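Local coordinates for protein glycerol-3-phosphate dehydrogenase [NAD(+)] (Dunaliella salina, PDB 6IUY) that probably interconverts dihydroxyacetone phosphate and sn-glycerol 3-phosphate using NAD, and joins this dehydrogenase to a phosphatase-like domain, allowing direct conversion of dihydroxyacetone phosphate to glycerol, at residues A[98-101]-A[102-106]; A[204-207]-A[208-212]; A[332-336]-A[337-341]; A[518-521]-A[522-526]. One frame throughout, in Å; residues are numbered along the deposited sequence.

In the fold
The four contacts are local ones within a two-domain enzyme; two of them, interactions 2 and 4, lie at its sites. Interactions 1 and 2 belong to the haloacid dehalogenase-like part, their centres 26 Å apart: interaction 2 supplies a magnesium ligand, while in interaction 1 the Phe-100 side chain stands about 9 Å from that of Asp-43, another residue of the same metal site. Interactions 3 and 4 belong to the dehydrogenase, 33 Å apart between centres. Interaction 3 lies at the edge of the NAD-binding sheet, the side chain of Leu-337 about 8 Å from NAD, and interaction 4 places Ser-523 beside dihydroxyacetone phosphate. Centres of interactions 2 and 4 are 57 Å apart, so the magnesium and substrate sites are well separated within one chain.

Interaction 1 (A[98-101]-A[102-106]); sequences DRFL and EEHPA
Phe-100 lays the CE1 corner of its ring against the imidazole of His-104, one turn further along, with CE1 3.5 Å from His-104 ND1. The rings meet obliquely, their centroids 4.9 Å apart and their planes at 39°. A chi1 of 170° carries the Phe-100 ring toward the C-terminal end of the helix, where His-104 meets it. His-104 is also the first residue to leave helical geometry, yet its N still donates to Phe-100 O at 2.8 Å, so backbone and ring contacts join the same two residues. One residue earlier, Arg-99 O accepts from both Glu-103 N (2.9 Å) and Glu-102 N (2.8 Å). Beyond the last turn, Pro-105 has no N-H to offer, and its CA makes a CH···O contact of 3.4 Å with Leu-101 O. Outside the turn, Phe-58 meets Phe-100 edge-to-face, and Leu-54 and Met-138 also touch the Phe-100 side chain. The helix lies between the first two strands of the phosphatase-like sheet in sequence, consistent with a helical cap of this family. Arg-99 and Glu-103 carry opposite charges but keep their charged atoms apart, and Arg-99 pairs instead with Asp-96. The chemistry thus implies a helix end fastened by aromatic packing and main-chain bonds, with no salt bridge across it.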
ATOM      1  N   ASP A  98      37.541  34.048 -22.439  1.00 78.68           N
ATOM      2  CA  ASP A  98      37.600  32.739 -23.089  1.00 79.44           C
ATOM      3  C   ASP A  98      39.033  32.257 -23.256  1.00 82.73           C
ATOM      4  O   ASP A  98      39.366  31.135 -22.870  1.00 80.46           O
ATOM      5  CB  ASP A  98      36.930  32.781 -24.463  1.00 80.49           C
ATOM      6  CG  ASP A  98      35.425  32.850 -24.377  1.00 83.75           C
ATOM      7  OD1 ASP A  98      34.904  33.254 -23.314  1.00 83.03           O
ATOM      8  OD2 ASP A  98      34.765  32.502 -25.381  1.00 89.63           O
ATOM      9  N   ARG A  99      39.868  33.108 -23.853  1.00 82.00           N
ATOM     10  CA  ARG A  99      41.269  32.776 -24.080  1.00 83.55           C
ATOM     11  C   ARG A  99      41.924  32.326 -22.788  1.00 81.93           C
ATOM     12  O   ARG A  99      42.493  31.239 -22.719  1.00 86.64           O
ATOM     13  CB  ARG A  99      42.051  33.972 -24.648  1.00 89.65           C
ATOM     14  CG  ARG A  99      41.732  34.362 -26.083  1.00 93.18           C
ATOM     15  CD  ARG A  99      42.807  35.305 -26.659  1.00 96.98           C
ATOM     16  NE  ARG A  99      43.119  36.428 -25.768  1.00 94.66           N
ATOM     17  CZ  ARG A  99      44.029  37.367 -26.023  1.00 90.32           C
ATOM     18  NH1 ARG A  99      44.726  37.334 -27.151  1.00 94.35           N
ATOM     19  NH2 ARG A  99      44.243  38.344 -25.148  1.00 86.39           N
ATOM     20  N   PHE A 100      41.826  33.178 -21.769  1.00 83.29           N
ATOM     21  CA  PHE A 100      42.520  32.982 -20.495  1.00 81.84           C
ATOM     22  C   PHE A 100      42.195  31.641 -19.853  1.00 80.95           C
ATOM     23  O   PHE A 100      43.091  30.932 -19.389  1.00 82.77           O
ATOM     24  CB  PHE A 100      42.175  34.118 -19.529  1.00 79.47           C
ATOM     25  CG  PHE A 100      42.646  33.882 -18.128  1.00 78.96           C
ATOM     26  CD1 PHE A 100      43.884  34.344 -17.712  1.00 81.32           C
ATOM     27  CD2 PHE A 100      41.850  33.196 -17.221  1.00 79.51           C
ATOM     28  CE1 PHE A 100      44.323  34.124 -16.418  1.00 84.36           C
ATOM     29  CE2 PHE A 100      42.283  32.966 -15.927  1.00 80.46           C
ATOM     30  CZ  PHE A 100      43.523  33.433 -15.523  1.00 83.73           C
ATOM     31  N   LEU A 101      40.907  31.310 -19.822  1.00 79.92           N
ATOM     32  CA  LEU A 101      40.440  30.057 -19.238  1.00 81.32           C
ATOM     33  C   LEU A 101      40.995  28.865 -20.007  1.00 83.72           C
ATOM     34  O   LEU A 101      41.050  27.745 -19.486  1.00 86.24           O
ATOM     35  CB  LEU A 101      38.909  30.009 -19.214  1.00 80.07           C
ATOM     36  CG  LEU A 101      38.230  30.949 -18.215  1.00 77.18           C
ATOM     37  CD1 LEU A 101      36.724  30.850 -18.322  1.00 72.49           C
ATOM     38  CD2 LEU A 101      38.684  30.632 -16.803  1.00 72.75           C
ATOM     39  N   GLU A 102      41.406  29.106 -21.247  1.00 81.20           N
ATOM     40  CA  GLU A 102      42.057  28.062 -22.021  1.00 85.13           C
ATOM     41  C   GLU A 102      43.548  27.995 -21.663  1.00 85.21           C
ATOM     42  O   GLU A 102      44.075  26.914 -21.408  1.00 85.70           O
ATOM     43  CB  GLU A 102      41.856  28.291 -23.520  1.00 84.58           C
ATOM     44  CG  GLU A 102      42.206  27.078 -24.366  1.00 89.76           C
ATOM     45  CD  GLU A 102      41.462  27.032 -25.691  1.00 94.69           C
ATOM     46  OE1 GLU A 102      40.909  28.072 -26.116  1.00 93.62           O
ATOM     47  OE2 GLU A 102      41.429  25.944 -26.305  1.00 93.95           O
ATOM     48  N   GLU A 103      44.216  29.147 -21.622  1.00 84.82           N
ATOM     49  CA  GLU A 103      45.635  29.211 -21.262  1.00 85.27           C
ATOM     50  C   GLU A 103      45.903  28.668 -19.864  1.00 87.23           C
ATOM     51  O   GLU A 103      46.974  28.128 -19.591  1.00 90.29           O
ATOM     52  CB  GLU A 103      46.158  30.647 -21.343  1.00 88.91           C
ATOM     53  CG  GLU A 103      46.421  31.169 -22.750  1.00 87.86           C
ATOM     54  CD  GLU A 103      47.030  32.562 -22.733  1.00 89.76           C
ATOM     55  OE1 GLU A 103      46.844  33.307 -23.720  1.00 85.60           O
ATOM     56  OE2 GLU A 103      47.691  32.910 -21.729  1.00 89.29           O
ATOM     57  N   HIS A 104      44.934  28.836 -18.974  1.00 87.87           N
ATOM     58  CA  HIS A 104      45.041  28.294 -17.630  1.00 83.60           C
ATOM     59  C   HIS A 104      43.865  27.371 -17.342  1.00 82.98           C
ATOM     60  O   HIS A 104      43.018  27.695 -16.515  1.00 83.23           O
ATOM     61  CB  HIS A 104      45.105  29.420 -16.596  1.00 81.99           C
ATOM     62  CG  HIS A 104      46.323  30.284 -16.718  1.00 88.18           C
ATOM     63  ND1 HIS A 104      46.328  31.468 -17.422  1.00 91.17           N
ATOM     64  CD2 HIS A 104      47.580  30.127 -16.237  1.00 90.31           C
ATOM     65  CE1 HIS A 104      47.534  32.009 -17.364  1.00 91.44           C
ATOM     66  NE2 HIS A 104      48.311  31.215 -16.652  1.00 91.28           N
ATOM     67  N   PRO A 105      43.810  26.214 -18.026  1.00 82.65           N
ATOM     68  CA  PRO A 105      42.707  25.265 -17.842  1.00 81.81           C
ATOM     69  C   PRO A 105      42.524  24.945 -16.371  1.00 79.71           C
ATOM     70  O   PRO A 105      43.486  24.610 -15.677  1.00 79.24           O
ATOM     71  CB  PRO A 105      43.155  24.032 -18.631  1.00 79.75           C
ATOM     72  CG  PRO A 105      44.635  24.179 -18.767  1.00 79.37           C
ATOM     73  CD  PRO A 105      44.875  25.652 -18.871  1.00 83.78           C
ATOM     74  N   ALA A 106      41.296  25.076 -15.891  1.00 80.36           N
ATOM     75  CA  ALA A 106      41.040  24.993 -14.465  1.00 78.52           C
ATOM     76  C   ALA A 106      41.189  23.562 -13.962  1.00 76.69           C
ATOM     77  O   ALA A 106      40.293  23.038 -13.312  1.00 78.47           O
ATOM     78  CB  ALA A 106      39.654  25.542 -14.148  1.00 71.78           C
TER

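Interaction 2 (A[204-207]-A[208-212]); sequences VGDG and FSDLE. With MG (magnesium ion), chain F.
Gly-205 and Asp-210 approach to 5.4 Å between their CA atoms where the chain leaves strand 201-205, turns through Asp-206 and Gly-207, and enters the following helix. The backbone of Gly-205 is almost fully extended, and its lack of a side chain lets Asp-210 CG settle 3.6 Å from Gly-205 CA. Asp-210 points its carboxylate back into the turn. There OD2 accepts from Gly-207 N at 2.7 Å, met on the anti side and 21° out of the carboxylate plane; Asp-206 N lies 2.8 Å from the same OD2. Asp-206 is a first-shell residue: its OD1 binds magnesium at 2.2 Å. Its CG sits between the backbone N and the carbonyl carbon (chi1 59°), which turns OD1 to the metal. The two carboxylates cross with planes 34° apart, Asp-206 OD1 standing 3.5 Å from Asp-210 OD2. Asp-210 OD1 forms a salt bridge with Lys-185, so this second-shell acid links the turn to a basic side chain. Were Asp-210 replaced by an alanine, Gly-207 N and Lys-185 would probably lose these partners and the metal-bearing turn would be freer to shift. The sequence and geometry match the GDxxxD motif of haloacid dehalogenase enzymes. The carboxylate of Asp-41 and the backbone O of Asp-43, just beyond neighbouring strand 37-40, complete the protein's share of the metal site, while Phe-224 of strand 223-227 packs on Asp-210 and Leu-211.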
ATOM      1  N   VAL A 204      36.402  26.673   5.004  1.00 51.90           N
ATOM      2  CA  VAL A 204      37.818  26.416   4.757  1.00 56.36           C
ATOM      3  C   VAL A 204      38.379  27.481   3.825  1.00 58.31           C
ATOM      4  O   VAL A 204      37.896  27.620   2.693  1.00 54.38           O
ATOM      5  CB  VAL A 204      38.054  25.026   4.131  1.00 54.99           C
ATOM      6  CG1 VAL A 204      39.543  24.710   4.103  1.00 53.28           C
ATOM      7  CG2 VAL A 204      37.292  23.956   4.898  1.00 49.43           C
ATOM      8  N   GLY A 205      39.388  28.221   4.297  1.00 57.91           N
ATOM      9  CA  GLY A 205      40.013  29.281   3.512  1.00 61.30           C
ATOM     10  C   GLY A 205      41.273  29.926   4.091  1.00 65.23           C
ATOM     11  O   GLY A 205      41.737  29.575   5.180  1.00 61.49           O
ATOM     12  N   ASP A 206      41.828  30.887   3.350  1.00 69.21           N
ATOM     13  CA  ASP A 206      43.073  31.553   3.735  1.00 67.90           C
ATOM     14  C   ASP A 206      42.879  32.999   4.218  1.00 73.10           C
ATOM     15  O   ASP A 206      43.528  33.440   5.166  1.00 76.59           O
ATOM     16  CB  ASP A 206      44.069  31.533   2.561  1.00 69.04           C
ATOM     17  CG  ASP A 206      43.527  32.211   1.301  1.00 70.66           C
ATOM     18  OD1 ASP A 206      42.350  31.978   0.944  1.00 66.86           O
ATOM     19  OD2 ASP A 206      44.289  32.974   0.659  1.00 71.97           O
ATOM     20  N   GLY A 207      41.987  33.736   3.568  1.00 74.76           N
ATOM     21  CA  GLY A 207      41.870  35.165   3.808  1.00 71.65           C
ATOM     22  C   GLY A 207      41.097  35.565   5.048  1.00 71.06           C
ATOM     23  O   GLY A 207      40.705  34.716   5.857  1.00 66.85           O
ATOM     24  N   PHE A 208      40.894  36.874   5.194  1.00 69.80           N
ATOM     25  CA  PHE A 208      40.068  37.427   6.263  1.00 69.66           C
ATOM     26  C   PHE A 208      38.580  37.284   5.939  1.00 64.06           C
ATOM     27  O   PHE A 208      37.743  37.219   6.833  1.00 62.75           O
ATOM     28  CB  PHE A 208      40.418  38.902   6.505  1.00 68.69           C
ATOM     29  CG  PHE A 208      41.679  39.104   7.305  1.00 74.00           C
ATOM     30  CD1 PHE A 208      41.629  39.193   8.690  1.00 71.98           C
ATOM     31  CD2 PHE A 208      42.913  39.200   6.674  1.00 77.34           C
ATOM     32  CE1 PHE A 208      42.786  39.374   9.435  1.00 75.54           C
ATOM     33  CE2 PHE A 208      44.076  39.385   7.412  1.00 76.24           C
ATOM     34  CZ  PHE A 208      44.010  39.472   8.796  1.00 77.15           C
ATOM     35  N   SER A 209      38.253  37.244   4.650  1.00 66.60           N
ATOM     36  CA  SER A 209      36.872  37.029   4.227  1.00 64.34           C
ATOM     37  C   SER A 209      36.378  35.673   4.733  1.00 64.24           C
ATOM     38  O   SER A 209      35.189  35.498   4.993  1.00 63.06           O
ATOM     39  CB  SER A 209      36.747  37.109   2.700  1.00 57.16           C
ATOM     40  OG  SER A 209      37.611  36.177   2.066  1.00 63.47           O
ATOM     41  N   ASP A 210      37.305  34.727   4.882  1.00 61.21           N
ATOM     42  CA  ASP A 210      36.972  33.364   5.291  1.00 60.69           C
ATOM     43  C   ASP A 210      36.743  33.281   6.797  1.00 62.39           C
ATOM     44  O   ASP A 210      35.816  32.616   7.271  1.00 60.09           O
ATOM     45  CB  ASP A 210      38.082  32.411   4.859  1.00 58.47           C
ATOM     46  CG  ASP A 210      38.421  32.552   3.382  1.00 63.86           C
ATOM     47  OD1 ASP A 210      37.483  32.556   2.552  1.00 63.47           O
ATOM     48  OD2 ASP A 210      39.621  32.658   3.044  1.00 65.26           O
ATOM     49  N   LEU A 211      37.601  33.963   7.547  1.00 64.41           N
ATOM     50  CA  LEU A 211      37.424  34.105   8.982  1.00 57.56           C
ATOM     51  C   LEU A 211      36.097  34.766   9.256  1.00 61.15           C
ATOM     52  O   LEU A 211      35.392  34.420  10.203  1.00 63.76           O
ATOM     53  CB  LEU A 211      38.550  34.934   9.588  1.00 64.97           C
ATOM     54  CG  LEU A 211      38.367  35.298  11.057  1.00 64.50           C
ATOM     55  CD1 LEU A 211      38.433  34.035  11.898  1.00 66.43           C
ATOM     56  CD2 LEU A 211      39.424  36.302  11.487  1.00 61.00           C
ATOM     57  N   GLU A 212      35.765  35.734   8.413  1.00 59.89           N
ATOM     58  CA  GLU A 212      34.520  36.472   8.552  1.00 61.35           C
ATOM     59  C   GLU A 212      33.318  35.531   8.469  1.00 61.66           C
ATOM     60  O   GLU A 212      32.321  35.732   9.170  1.00 62.47           O
ATOM     61  CB  GLU A 212      34.433  37.563   7.476  1.00 61.21           C
ATOM     62  CG  GLU A 212      33.286  38.538   7.666  1.00 58.96           C
ATOM     63  CD  GLU A 212      31.958  38.010   7.140  1.00 62.83           C
ATOM     64  OE1 GLU A 212      31.934  37.437   6.024  1.00 60.72           O
ATOM     65  OE2 GLU A 212      30.941  38.180   7.846  1.00 58.94           O
TER
HETATM   66 MG    MG F 704      41.484  33.333  -0.576  1.00 59.38          MG

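Interaction 3 (A[332-336]-A[337-341]); sequences KATSD and LIEAV
Glu-339 reaches back from the first turn of helix 337-342 toward Thr-334 at the end of the preceding strand. Its CB lies 3.6 Å from Asp-336 OD2; the chain then bends at chi2 (-121°), bringing CD to 3.8 Å from Thr-334 OG1. At the tip, OE1 accepts from Thr-334 OG1 at 3.1 Å, the hydroxyl approaching from above the carboxylate plane, while OE2 rests 3.6 Å from the methyl CG2 of Thr-334. That hydroxyl also accepts from Asp-336 N at 3.0 Å, closing an ST turn, so it relays between the turn and the glutamate. Asp-336 is the N-cap: its OD2 uses the anti lone pair to take Glu-339 N at 3.0 Å. A valine at Thr-334 would probably deprive both Asp-336 N and Glu-339 OE1 of their shared partner, letting the glutamate swing away. The turn leads from strand 331-334 into helix 337-342 in the Rossmann-type NAD-binding domain. Strand 331-334 is an outermost strand of its sheet within this chain and hydrogen-bonds to strand 293-297, whose Trp-297 packs on Leu-337 and Ala-340; helix 356-366 covers Leu-337 and Val-341.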
ATOM      1  N   LYS A 332      35.647 -10.813   8.501  1.00 40.44           N
ATOM      2  CA  LYS A 332      36.446 -11.429   9.549  1.00 44.62           C
ATOM      3  C   LYS A 332      35.554 -11.839  10.693  1.00 40.71           C
ATOM      4  O   LYS A 332      34.910 -11.005  11.315  1.00 38.29           O
ATOM      5  CB  LYS A 332      37.548 -10.476  10.039  1.00 50.81           C
ATOM      6  CG  LYS A 332      38.708 -11.187  10.770  1.00 53.15           C
ATOM      7  CD  LYS A 332      39.207 -12.388   9.938  1.00 60.41           C
ATOM      8  CE  LYS A 332      40.704 -12.642  10.068  1.00 62.01           C
ATOM      9  NZ  LYS A 332      41.432 -12.345   8.791  1.00 71.54           N
ATOM     10  N   ALA A 333      35.534 -13.135  10.970  1.00 39.12           N
ATOM     11  CA  ALA A 333      34.626 -13.706  11.945  1.00 39.73           C
ATOM     12  C   ALA A 333      35.277 -13.852  13.297  1.00 42.87           C
ATOM     13  O   ALA A 333      36.421 -14.290  13.388  1.00 43.23           O
ATOM     14  CB  ALA A 333      34.159 -15.071  11.467  1.00 38.63           C
ATOM     15  N   THR A 334      34.531 -13.553  14.349  1.00 38.97           N
ATOM     16  CA  THR A 334      34.977 -13.879  15.682  1.00 41.77           C
ATOM     17  C   THR A 334      33.803 -14.245  16.564  1.00 45.29           C
ATOM     18  O   THR A 334      32.686 -13.761  16.364  1.00 43.21           O
ATOM     19  CB  THR A 334      35.740 -12.718  16.335  1.00 49.43           C
ATOM     20  OG1 THR A 334      35.766 -12.930  17.751  1.00 50.89           O
ATOM     21  CG2 THR A 334      35.050 -11.388  16.050  1.00 46.50           C
ATOM     22  N   SER A 335      34.069 -15.080  17.559  1.00 44.04           N
ATOM     23  CA  SER A 335      33.037 -15.589  18.450  1.00 43.11           C
ATOM     24  C   SER A 335      32.890 -14.761  19.696  1.00 39.92           C
ATOM     25  O   SER A 335      32.013 -15.038  20.511  1.00 42.89           O
ATOM     26  CB  SER A 335      33.347 -17.017  18.868  1.00 47.35           C
ATOM     27  OG  SER A 335      34.461 -17.008  19.745  1.00 52.82           O
ATOM     28  N   ASP A 336      33.749 -13.763  19.881  1.00 40.53           N
ATOM     29  CA  ASP A 336      33.628 -12.935  21.082  1.00 43.30           C
ATOM     30  C   ASP A 336      32.846 -11.672  20.779  1.00 40.37           C
ATOM     31  O   ASP A 336      33.256 -10.872  19.949  1.00 39.93           O
ATOM     32  CB  ASP A 336      35.001 -12.567  21.655  1.00 48.78           C
ATOM     33  CG  ASP A 336      34.898 -12.028  23.056  1.00 47.17           C
ATOM     34  OD1 ASP A 336      35.022 -12.826  24.004  1.00 66.81           O
ATOM     35  OD2 ASP A 336      34.657 -10.820  23.218  1.00 50.73           O
ATOM     36  N   LEU A 337      31.724 -11.507  21.467  1.00 40.97           N
ATOM     37  CA  LEU A 337      30.768 -10.468  21.139  1.00 43.34           C
ATOM     38  C   LEU A 337      31.315  -9.085  21.468  1.00 43.28           C
ATOM     39  O   LEU A 337      31.165  -8.155  20.683  1.00 41.13           O
ATOM     40  CB  LEU A 337      29.454 -10.716  21.883  1.00 40.32           C
ATOM     41  CG  LEU A 337      28.423  -9.597  21.736  1.00 42.13           C
ATOM     42  CD1 LEU A 337      27.997  -9.398  20.280  1.00 37.75           C
ATOM     43  CD2 LEU A 337      27.234  -9.850  22.612  1.00 39.38           C
ATOM     44  N   ILE A 338      31.956  -8.960  22.626  1.00 42.81           N
ATOM     45  CA  ILE A 338      32.546  -7.688  23.041  1.00 42.77           C
ATOM     46  C   ILE A 338      33.658  -7.279  22.080  1.00 43.45           C
ATOM     47  O   ILE A 338      33.728  -6.142  21.624  1.00 41.30           O
ATOM     48  CB  ILE A 338      33.111  -7.758  24.478  1.00 48.23           C
ATOM     49  CG1 ILE A 338      32.018  -8.211  25.445  1.00 41.45           C
ATOM     50  CG2 ILE A 338      33.691  -6.392  24.900  1.00 41.81           C
ATOM     51  CD1 ILE A 338      30.733  -7.412  25.283  1.00 47.29           C
ATOM     52  N   GLU A 339      34.521  -8.221  21.747  1.00 44.50           N
ATOM     53  CA  GLU A 339      35.632  -7.896  20.882  1.00 45.69           C
ATOM     54  C   GLU A 339      35.146  -7.520  19.480  1.00 48.07           C
ATOM     55  O   GLU A 339      35.728  -6.639  18.838  1.00 42.07           O
ATOM     56  CB  GLU A 339      36.619  -9.062  20.824  1.00 50.21           C
ATOM     57  CG  GLU A 339      37.761  -8.854  19.841  1.00 57.48           C
ATOM     58  CD  GLU A 339      37.810  -9.936  18.767  1.00 61.78           C
ATOM     59  OE1 GLU A 339      37.818 -11.133  19.132  1.00 58.85           O
ATOM     60  OE2 GLU A 339      37.826  -9.583  17.560  1.00 66.63           O
ATOM     61  N   ALA A 340      34.089  -8.181  19.004  1.00 45.29           N
ATOM     62  CA  ALA A 340      33.534  -7.882  17.682  1.00 43.25           C
ATOM     63  C   ALA A 340      33.038  -6.445  17.606  1.00 38.66           C
ATOM     64  O   ALA A 340      33.145  -5.775  16.574  1.00 40.40           O
ATOM     65  CB  ALA A 340      32.376  -8.861  17.344  1.00 42.75           C
ATOM     66  N   VAL A 341      32.469  -5.990  18.714  1.00 41.82           N
ATOM     67  CA  VAL A 341      31.794  -4.707  18.781  1.00 43.53           C
ATOM     68  C   VAL A 341      32.708  -3.532  19.179  1.00 46.71           C
ATOM     69  O   VAL A 341      32.433  -2.380  18.834  1.00 43.55           O
ATOM     70  CB  VAL A 341      30.621  -4.791  19.785  1.00 44.20           C
ATOM     71  CG1 VAL A 341      29.993  -3.433  19.996  1.00 43.59           C
ATOM     72  CG2 VAL A 341      29.581  -5.799  19.303  1.00 38.39           C
TER

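Interaction 4 (A[518-521]-A[522-526]); sequences ADLI and ASSYG
Ser-524 turns its hydroxyl back along helix 514-526 to Leu-520 O, on the closely packed side of the contact; the OG to Leu-520 O distance of 2.5 Å is very short and its exact value doubtful. The OG position beside the backbone N (chi1 -64°) directs it at the preceding turn. Main-chain bonds draw this side together: Ala-522 N bonds to Ala-518 O at 3.1 Å and Ser-523 N to Asp-519 O at 3.0 Å, though the bonds of Ser-524 N are weak. Nearby, Ser-523 OG lies 2.9 Å from Asp-519 O and 3.0 Å from Asp-519 OD1; which one receives its proton is not settled, and the placement of OG is itself doubtful. Asp-519 OD2 is drawn away to a salt bridge with Lys-380.

The other flank is looser within the helix. Ile-521 CG2 comes no nearer than 4.2 Å to Tyr-525 CD1, and Ile-521 O lies in the plane of the tyrosine ring at its edge, 3.3 Å from CD1. Contacts from outside the helix fill in this side: Tyr-525 stacks on Tyr-525 of the second subunit, which also packs on Ile-521, and Lys-484 makes a cation-pi contact with the ring. One helix therefore serves two purposes in the helical C-terminal domain of this dehydrogenase family, with Ser-523 lining the dihydroxyacetone phosphate pocket on one flank and Tyr-525 meeting Tyr-525 of the second subunit across the dimer interface.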
ATOM      1  N   ALA A 518       5.151  -5.929  -0.160  1.00 35.43           N
ATOM      2  CA  ALA A 518       6.132  -6.783  -0.814  1.00 37.32           C
ATOM      3  C   ALA A 518       6.604  -7.918   0.126  1.00 39.75           C
ATOM      4  O   ALA A 518       6.563  -9.098  -0.225  1.00 44.37           O
ATOM      5  CB  ALA A 518       7.315  -5.954  -1.306  1.00 41.41           C
ATOM      6  N   ASP A 519       7.018  -7.562   1.332  1.00 41.75           N
ATOM      7  CA  ASP A 519       7.537  -8.545   2.293  1.00 42.39           C
ATOM      8  C   ASP A 519       6.481  -9.596   2.643  1.00 38.26           C
ATOM      9  O   ASP A 519       6.778 -10.785   2.736  1.00 37.58           O
ATOM     10  CB  ASP A 519       8.017  -7.834   3.568  1.00 32.83           C
ATOM     11  CG  ASP A 519       8.908  -8.718   4.446  1.00 45.86           C
ATOM     12  OD1 ASP A 519       9.210  -9.870   4.038  1.00 42.42           O
ATOM     13  OD2 ASP A 519       9.316  -8.254   5.548  1.00 42.48           O
ATOM     14  N   LEU A 520       5.252  -9.143   2.867  1.00 38.75           N
ATOM     15  CA  LEU A 520       4.176 -10.035   3.289  1.00 39.52           C
ATOM     16  C   LEU A 520       3.917 -11.128   2.241  1.00 37.28           C
ATOM     17  O   LEU A 520       3.633 -12.295   2.571  1.00 38.01           O
ATOM     18  CB  LEU A 520       2.910  -9.216   3.553  1.00 36.53           C
ATOM     19  CG  LEU A 520       1.604  -9.954   3.797  1.00 36.80           C
ATOM     20  CD1 LEU A 520       1.628 -10.645   5.144  1.00 41.18           C
ATOM     21  CD2 LEU A 520       0.448  -8.988   3.715  1.00 39.43           C
ATOM     22  N   ILE A 521       4.064 -10.745   0.980  1.00 35.10           N
ATOM     23  CA  ILE A 521       3.801 -11.623  -0.155  1.00 38.79           C
ATOM     24  C   ILE A 521       4.914 -12.659  -0.324  1.00 39.45           C
ATOM     25  O   ILE A 521       4.657 -13.873  -0.326  1.00 35.35           O
ATOM     26  CB  ILE A 521       3.652 -10.798  -1.450  1.00 33.14           C
ATOM     27  CG1 ILE A 521       2.363  -9.970  -1.396  1.00 37.01           C
ATOM     28  CG2 ILE A 521       3.654 -11.699  -2.689  1.00 32.94           C
ATOM     29  CD1 ILE A 521       2.123  -9.098  -2.651  1.00 39.02           C
ATOM     30  N   ALA A 522       6.148 -12.173  -0.458  1.00 37.47           N
ATOM     31  CA  ALA A 522       7.319 -13.048  -0.567  1.00 39.16           C
ATOM     32  C   ALA A 522       7.367 -14.031   0.576  1.00 35.48           C
ATOM     33  O   ALA A 522       7.651 -15.207   0.369  1.00 43.31           O
ATOM     34  CB  ALA A 522       8.616 -12.226  -0.616  1.00 33.01           C
ATOM     35  N   SER A 523       7.084 -13.570   1.787  1.00 38.03           N
ATOM     36  CA  SER A 523       7.150 -14.462   2.946  1.00 38.74           C
ATOM     37  C   SER A 523       5.979 -15.418   3.032  1.00 38.74           C
ATOM     38  O   SER A 523       6.095 -16.510   3.621  1.00 38.92           O
ATOM     39  CB  SER A 523       7.246 -13.644   4.230  1.00 39.92           C
ATOM     40  OG  SER A 523       8.340 -12.751   4.105  1.00 39.32           O
ATOM     41  N   SER A 524       4.845 -15.012   2.462  1.00 40.20           N
ATOM     42  CA  SER A 524       3.649 -15.848   2.457  1.00 33.02           C
ATOM     43  C   SER A 524       3.732 -16.868   1.341  1.00 33.39           C
ATOM     44  O   SER A 524       3.104 -17.910   1.409  1.00 36.09           O
ATOM     45  CB  SER A 524       2.385 -14.988   2.323  1.00 39.93           C
ATOM     46  OG  SER A 524       2.258 -14.158   3.464  1.00 35.18           O
ATOM     47  N   TYR A 525       4.543 -16.592   0.321  1.00 38.28           N
ATOM     48  CA  TYR A 525       4.679 -17.557  -0.754  1.00 39.60           C
ATOM     49  C   TYR A 525       6.048 -18.263  -0.777  1.00 41.99           C
ATOM     50  O   TYR A 525       6.170 -19.331  -1.359  1.00 43.69           O
ATOM     51  CB  TYR A 525       4.394 -16.888  -2.118  1.00 37.06           C
ATOM     52  CG  TYR A 525       2.903 -16.653  -2.351  1.00 43.98           C
ATOM     53  CD1 TYR A 525       2.246 -15.570  -1.768  1.00 41.07           C
ATOM     54  CD2 TYR A 525       2.146 -17.541  -3.123  1.00 45.71           C
ATOM     55  CE1 TYR A 525       0.876 -15.365  -1.970  1.00 44.14           C
ATOM     56  CE2 TYR A 525       0.789 -17.342  -3.323  1.00 42.80           C
ATOM     57  CZ  TYR A 525       0.167 -16.255  -2.752  1.00 40.53           C
ATOM     58  OH  TYR A 525      -1.177 -16.072  -2.954  1.00 54.46           O
ATOM     59  N   GLY A 526       7.069 -17.704  -0.138  1.00 36.83           N
ATOM     60  CA  GLY A 526       8.386 -18.306  -0.259  1.00 37.22           C
ATOM     61  C   GLY A 526       9.235 -18.366   0.998  1.00 38.62           C
ATOM     62  O   GLY A 526      10.425 -18.596   0.906  1.00 41.01           O
TER